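Local coordinates for protein host Factor for Q beta (Staphylococcus aureus, PDB 1KQ1) that assembles into a hexameric, Sm-like RNA-binding ring and acts as a pleiotropic regulator of translation, at residues G34-Y39 with V44-Q49. Sequence-based numbering, arbitrary orientation.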
# COMPACT_ATOMS: atom_id res chain seq x y z
N GLY C 34 -15.86 3.23 17.17
CA GLY C 34 -16.92 4.19 16.95
C GLY C 34 -18.11 3.55 16.27
O GLY C 34 -18.20 2.32 16.17
N VAL C 35 -19.01 4.41 15.82
CA VAL C 35 -20.20 3.96 15.13
C VAL C 35 -20.10 4.38 13.67
O VAL C 35 -19.78 5.55 13.38
CB VAL C 35 -21.46 4.63 15.72
CG1 VAL C 35 -22.68 4.28 14.87
CG2 VAL C 35 -21.68 4.15 17.15
N ILE C 36 -20.38 3.44 12.77
CA ILE C 36 -20.38 3.76 11.37
C ILE C 36 -21.69 4.50 11.07
O ILE C 36 -22.81 3.93 11.20
CB ILE C 36 -20.22 2.50 10.53
CG1 ILE C 36 -18.85 1.89 10.81
CG2 ILE C 36 -20.43 2.83 9.05
CD1 ILE C 36 -18.60 0.51 10.16
N GLU C 37 -21.58 5.75 10.69
CA GLU C 37 -22.74 6.57 10.36
C GLU C 37 -23.11 6.45 8.91
O GLU C 37 -24.30 6.45 8.56
CB GLU C 37 -22.47 8.04 10.68
CG GLU C 37 -22.23 8.29 12.15
CD GLU C 37 -23.40 7.82 13.00
OE1 GLU C 37 -24.54 7.82 12.49
OE2 GLU C 37 -23.17 7.46 14.18
N GLU C 38 -22.10 6.38 8.04
CA GLU C 38 -22.34 6.25 6.62
C GLU C 38 -21.08 5.68 6.02
O GLU C 38 -20.03 5.72 6.65
CB GLU C 38 -22.58 7.62 5.99
CG GLU C 38 -23.58 8.49 6.68
CD GLU C 38 -23.65 9.86 6.07
OE1 GLU C 38 -23.85 9.95 4.83
OE2 GLU C 38 -23.50 10.85 6.82
N TYR C 39 -21.19 5.16 4.80
CA TYR C 39 -20.02 4.63 4.11
C TYR C 39 -20.34 4.53 2.63
O TYR C 39 -21.51 4.56 2.22
CB TYR C 39 -19.68 3.23 4.67
CG TYR C 39 -20.71 2.16 4.33
CD1 TYR C 39 -20.66 1.49 3.12
CD2 TYR C 39 -21.78 1.88 5.20
CE1 TYR C 39 -21.64 0.58 2.74
CE2 TYR C 39 -22.78 0.95 4.81
CZ TYR C 39 -22.70 0.32 3.59
OH TYR C 39 -23.66 -0.62 3.21
N VAL C 44 -15.48 5.61 4.97
CA VAL C 44 -16.33 5.20 6.06
C VAL C 44 -16.34 6.38 7.04
O VAL C 44 -15.28 6.91 7.40
CB VAL C 44 -15.80 3.95 6.78
CG1 VAL C 44 -16.68 3.64 8.05
CG2 VAL C 44 -15.77 2.77 5.86
N SER C 45 -17.53 6.80 7.44
CA SER C 45 -17.68 7.89 8.38
C SER C 45 -17.85 7.27 9.77
O SER C 45 -18.87 6.59 10.01
CB SER C 45 -18.90 8.73 8.02
OG SER C 45 -19.00 9.82 8.92
N LEU C 46 -16.90 7.50 10.68
CA LEU C 46 -16.94 6.87 12.00
C LEU C 46 -17.09 7.92 13.07
O LEU C 46 -16.30 8.83 13.16
CB LEU C 46 -15.66 6.04 12.24
CG LEU C 46 -15.63 5.10 13.46
CD1 LEU C 46 -16.51 3.89 13.16
CD2 LEU C 46 -14.21 4.70 13.78
N ASN C 47 -18.15 7.78 13.86
CA ASN C 47 -18.49 8.70 14.94
C ASN C 47 -17.91 8.10 16.20
O ASN C 47 -18.29 7.01 16.66
CB ASN C 47 -20.02 8.80 14.99
CG ASN C 47 -20.55 9.55 16.21
OD1 ASN C 47 -21.76 9.77 16.34
ND2 ASN C 47 -19.66 9.91 17.11
N SER C 48 -16.91 8.80 16.74
CA SER C 48 -16.23 8.31 17.92
C SER C 48 -16.47 9.31 19.04
O SER C 48 -17.14 10.32 18.85
CB SER C 48 -14.72 8.20 17.68
OG SER C 48 -14.45 7.19 16.70
N GLN C 49 -15.90 9.01 20.19
CA GLN C 49 -16.05 9.86 21.36
C GLN C 49 -15.30 11.18 21.19
O GLN C 49 -14.06 11.22 21.14
CB GLN C 49 -15.57 9.13 22.62
CG GLN C 49 -14.10 8.66 22.61
CD GLN C 49 -13.86 7.38 21.80
OE1 GLN C 49 -12.77 6.80 21.87
NE2 GLN C 49 -14.86 6.94 21.03
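Val-35 and Asn-47 form an antiparallel hydrogen-bonded pair, Val-35 N to Asn-47 O and Asn-47 N to Val-35 O each spanning 2.8 Å, between strand segments whose directions differ by 141°. The register is interrupted at Ser-45, which faces two residues: its O accepts from Glu-37 N at 2.9 Å, whereas its N donates to Glu-38 O at 2.8 Å. This is a classic beta bulge, with Glu-37 and Glu-38 opposite Ser-45; the buried Glu-38 N finds no partner in the model. Pairing resumes with the non-hydrogen-bonded pair Tyr-39 and Val-44, the extra residue returning Tyr-39 to the sheet face of Ile-36, its CB against Val-44 CG2. On this face Ile-36 CG1 slants across both Val-44 CG1 and Leu-46 CD1, 3.9 Å from each. Leu-46 leans past its partner Ile-36 towards Gly-34, with CD1 3.5 Å from Gly-34 C, packing on backbone where the glycine has no side chain. The hairpin belongs to the strongly bent antiparallel sheet of the Sm fold, and helix 7-17 packs on this apolar face, Leu-12 and Phe-15 touching Ile-36. The Tyr-39 ring leads away from Val-44 toward that helix, its OH hydrogen-bonded to Glu-13. From the bulge, Glu-37 reaches back to Asn-47: with CG anti to its carbonyl carbon (chi1 -63°), it sets CG 3.6 Å from Asn-47 CB, and the bend at chi2 brings OE2 to the same carbon. Its carboxylate is turned 50° from the Asn-47 amide plane; OE2 and OD1, both acceptors, sit near each other without bonding. At the far end Ser-48 OG is hydrogen-bonded to Lys-33 O.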